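Local coordinates for MutT/NUDIX family protein (Bacillus thuringiensis str. Al Hakam, PDB 3ID9) that probably hydrolyses nucleoside diphosphates linked to another moiety, like other Nudix hydrolases, at residues Q125-I129 with N130-Y134. Residues are numbered along the deposited sequence; the frame is centred on the assembly and turned at random.
Sequences QMVPI and NELSY
Pro128 and Glu131 are joined where strand 124-128 runs out and the chain winds into 3-10 turns: Glu131 N bonds to Pro128 O (3.0 Å) with a bent N-H...O angle of 144°, the donor standing above the carbonyl plane. One residue on, Leu132 N makes a weak but nearly straight bond to Ile129 O (3.3 Å), and Tyr134 N returns to Glu131 O (3.0 Å), so each link spans three residues. Outside the turn, the Glu131 side chain comes alongside the proline ring, its carboxylate oxygen OE2 lying obliquely off the CG edge, 3.2 Å from Pro128 CG and also near CB and CD. Its CG lies anti to the carbonyl carbon (chi1 -69°) and the chain then extends, which brings the carboxylate back beside the ring. The inner side is apolar. Leu132 spreads its two methyls: CD1 meets Val127 CG1 at 3.9 Å, the two side chains crossing at a slant, while CD2 reaches Ile129, lying 3.8 Å from CG2. Ile129 and Leu132 run side by side in the same direction, and both touch Ile142 of helix 139-147; Ile129 also meets Val36 and Ile31, and Leu132 packs on Phe137. Val127 also packs on Leu38 and Tyr135, its backbone paired with Val36 as part of the mixed sheet. The arrangement is a strand end running into a 3-10 segment with i to i+3 backbone bonds, leading from a strand beside 35-40 in the Nudix fold towards helix 139-147, with Ile129 lying between the sheet and that helix and Leu132 beside it on the helix.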
ATOM      1  N   GLN B 125      -8.569  24.805   2.144  1.00 25.21           N
ATOM      2  CA  GLN B 125      -9.170  25.226   0.899  1.00 24.52           C
ATOM      3  C   GLN B 125      -9.507  24.006   0.041  1.00 26.67           C
ATOM      4  O   GLN B 125      -8.734  23.052  -0.038  1.00 27.26           O
ATOM      5  CB  GLN B 125      -8.201  26.142   0.157  1.00 23.41           C
ATOM      6  CG  GLN B 125      -8.760  26.701  -1.120  1.00 24.41           C
ATOM      7  CD  GLN B 125      -7.732  27.461  -1.941  1.00 25.12           C
ATOM      8  OE1 GLN B 125      -8.047  27.944  -3.022  1.00 28.69           O
ATOM      9  NE2 GLN B 125      -6.501  27.565  -1.438  1.00 22.43           N
HETATM   10  N   MSE B 126     -10.675  24.031  -0.588  1.00 27.53           N
HETATM   11  CA  MSE B 126     -11.097  22.942  -1.453  1.00 27.58           C
HETATM   12  C   MSE B 126     -10.840  23.399  -2.883  1.00 27.04           C
HETATM   13  O   MSE B 126     -11.552  24.243  -3.405  1.00 28.63           O
HETATM   14  CB  MSE B 126     -12.586  22.644  -1.251  1.00 29.33           C
HETATM   15  CG  MSE B 126     -12.950  22.091   0.123  1.00 31.96           C
HETATM   16 SE   MSE B 126     -12.074  20.396   0.595  1.00 45.21          SE
HETATM   17  CE  MSE B 126     -12.816  19.261  -0.790  1.00 32.94           C
ATOM     18  N   VAL B 127      -9.816  22.844  -3.514  1.00 26.99           N
ATOM     19  CA  VAL B 127      -9.474  23.227  -4.873  1.00 27.77           C
ATOM     20  C   VAL B 127      -9.943  22.231  -5.928  1.00 28.03           C
ATOM     21  O   VAL B 127      -9.717  21.034  -5.813  1.00 27.80           O
ATOM     22  CB  VAL B 127      -7.947  23.437  -5.019  1.00 27.00           C
ATOM     23  CG1 VAL B 127      -7.594  23.718  -6.470  1.00 25.92           C
ATOM     24  CG2 VAL B 127      -7.496  24.606  -4.148  1.00 24.83           C
ATOM     25  N   PRO B 128     -10.614  22.726  -6.978  1.00 29.29           N
ATOM     26  CA  PRO B 128     -11.096  21.839  -8.043  1.00 29.70           C
ATOM     27  C   PRO B 128      -9.914  21.058  -8.585  1.00 29.43           C
ATOM     28  O   PRO B 128      -8.838  21.621  -8.783  1.00 28.44           O
ATOM     29  CB  PRO B 128     -11.661  22.810  -9.078  1.00 28.93           C
ATOM     30  CG  PRO B 128     -12.107  23.972  -8.242  1.00 28.45           C
ATOM     31  CD  PRO B 128     -10.953  24.129  -7.270  1.00 29.98           C
ATOM     32  N   ILE B 129     -10.115  19.767  -8.829  1.00 30.20           N
ATOM     33  CA  ILE B 129      -9.048  18.914  -9.332  1.00 31.94           C
ATOM     34  C   ILE B 129      -8.457  19.374 -10.659  1.00 33.26           C
ATOM     35  O   ILE B 129      -7.258  19.240 -10.873  1.00 33.17           O
ATOM     36  CB  ILE B 129      -9.528  17.456  -9.442  1.00 33.16           C
ATOM     37  CG1 ILE B 129      -9.853  16.935  -8.039  1.00 31.74           C
ATOM     38  CG2 ILE B 129      -8.447  16.581 -10.078  1.00 33.24           C
ATOM     39  CD1 ILE B 129     -10.603  15.634  -8.032  1.00 33.36           C
ATOM     40  N   ASN B 130      -9.280  19.928 -11.543  1.00 35.09           N
ATOM     41  CA  ASN B 130      -8.776  20.401 -12.826  1.00 37.71           C
ATOM     42  C   ASN B 130      -8.022  21.728 -12.704  1.00 37.99           C
ATOM     43  O   ASN B 130      -7.747  22.380 -13.712  1.00 38.76           O
ATOM     44  CB  ASN B 130      -9.919  20.551 -13.837  1.00 41.25           C
ATOM     45  CG  ASN B 130     -11.011  21.505 -13.358  1.00 46.18           C
ATOM     46  OD1 ASN B 130     -10.751  22.671 -13.044  1.00 46.91           O
ATOM     47  ND2 ASN B 130     -12.244  21.009 -13.309  1.00 48.35           N
ATOM     48  N   GLU B 131      -7.695  22.129 -11.476  1.00 36.30           N
ATOM     49  CA  GLU B 131      -6.960  23.375 -11.246  1.00 35.19           C
ATOM     50  C   GLU B 131      -5.709  23.166 -10.413  1.00 33.48           C
ATOM     51  O   GLU B 131      -5.017  24.130 -10.091  1.00 32.51           O
ATOM     52  CB  GLU B 131      -7.833  24.410 -10.540  1.00 37.27           C
ATOM     53  CG  GLU B 131      -8.964  24.970 -11.374  1.00 43.79           C
ATOM     54  CD  GLU B 131      -9.684  26.092 -10.658  1.00 46.93           C
ATOM     55  OE1 GLU B 131      -9.031  27.117 -10.373  1.00 48.87           O
ATOM     56  OE2 GLU B 131     -10.894  25.951 -10.372  1.00 47.76           O
ATOM     57  N   LEU B 132      -5.422  21.913 -10.061  1.00 31.90           N
ATOM     58  CA  LEU B 132      -4.245  21.599  -9.261  1.00 29.00           C
ATOM     59  C   LEU B 132      -2.927  22.000  -9.922  1.00 28.17           C
ATOM     60  O   LEU B 132      -1.934  22.227  -9.232  1.00 27.00           O
ATOM     61  CB  LEU B 132      -4.191  20.111  -8.925  1.00 28.87           C
ATOM     62  CG  LEU B 132      -4.848  19.518  -7.667  1.00 30.08           C
ATOM     63  CD1 LEU B 132      -5.207  20.615  -6.658  1.00 25.21           C
ATOM     64  CD2 LEU B 132      -6.071  18.718  -8.072  1.00 28.11           C
ATOM     65  N   SER B 133      -2.904  22.085 -11.246  1.00 26.74           N
ATOM     66  CA  SER B 133      -1.670  22.461 -11.929  1.00 29.50           C
ATOM     67  C   SER B 133      -1.222  23.829 -11.442  1.00 29.83           C
ATOM     68  O   SER B 133      -0.032  24.124 -11.383  1.00 29.43           O
ATOM     69  CB  SER B 133      -1.871  22.478 -13.448  1.00 30.64           C
ATOM     70  OG  SER B 133      -3.008  23.245 -13.794  1.00 36.37           O
ATOM     71  N   TYR B 134      -2.187  24.662 -11.081  1.00 29.75           N
ATOM     72  CA  TYR B 134      -1.887  25.991 -10.584  1.00 31.35           C
ATOM     73  C   TYR B 134      -1.072  25.924  -9.292  1.00 32.69           C
ATOM     74  O   TYR B 134      -0.284  26.820  -8.997  1.00 33.56           O
ATOM     75  CB  TYR B 134      -3.186  26.744 -10.319  1.00 32.83           C
ATOM     76  CG  TYR B 134      -2.983  28.118  -9.740  1.00 33.19           C
ATOM     77  CD1 TYR B 134      -2.724  29.215 -10.565  1.00 32.73           C
ATOM     78  CD2 TYR B 134      -3.043  28.322  -8.363  1.00 33.00           C
ATOM     79  CE1 TYR B 134      -2.532  30.485 -10.027  1.00 35.16           C
ATOM     80  CE2 TYR B 134      -2.850  29.581  -7.814  1.00 35.09           C
ATOM     81  CZ  TYR B 134      -2.596  30.660  -8.649  1.00 35.73           C
ATOM     82  OH  TYR B 134      -2.407  31.903  -8.097  1.00 38.28           O
TER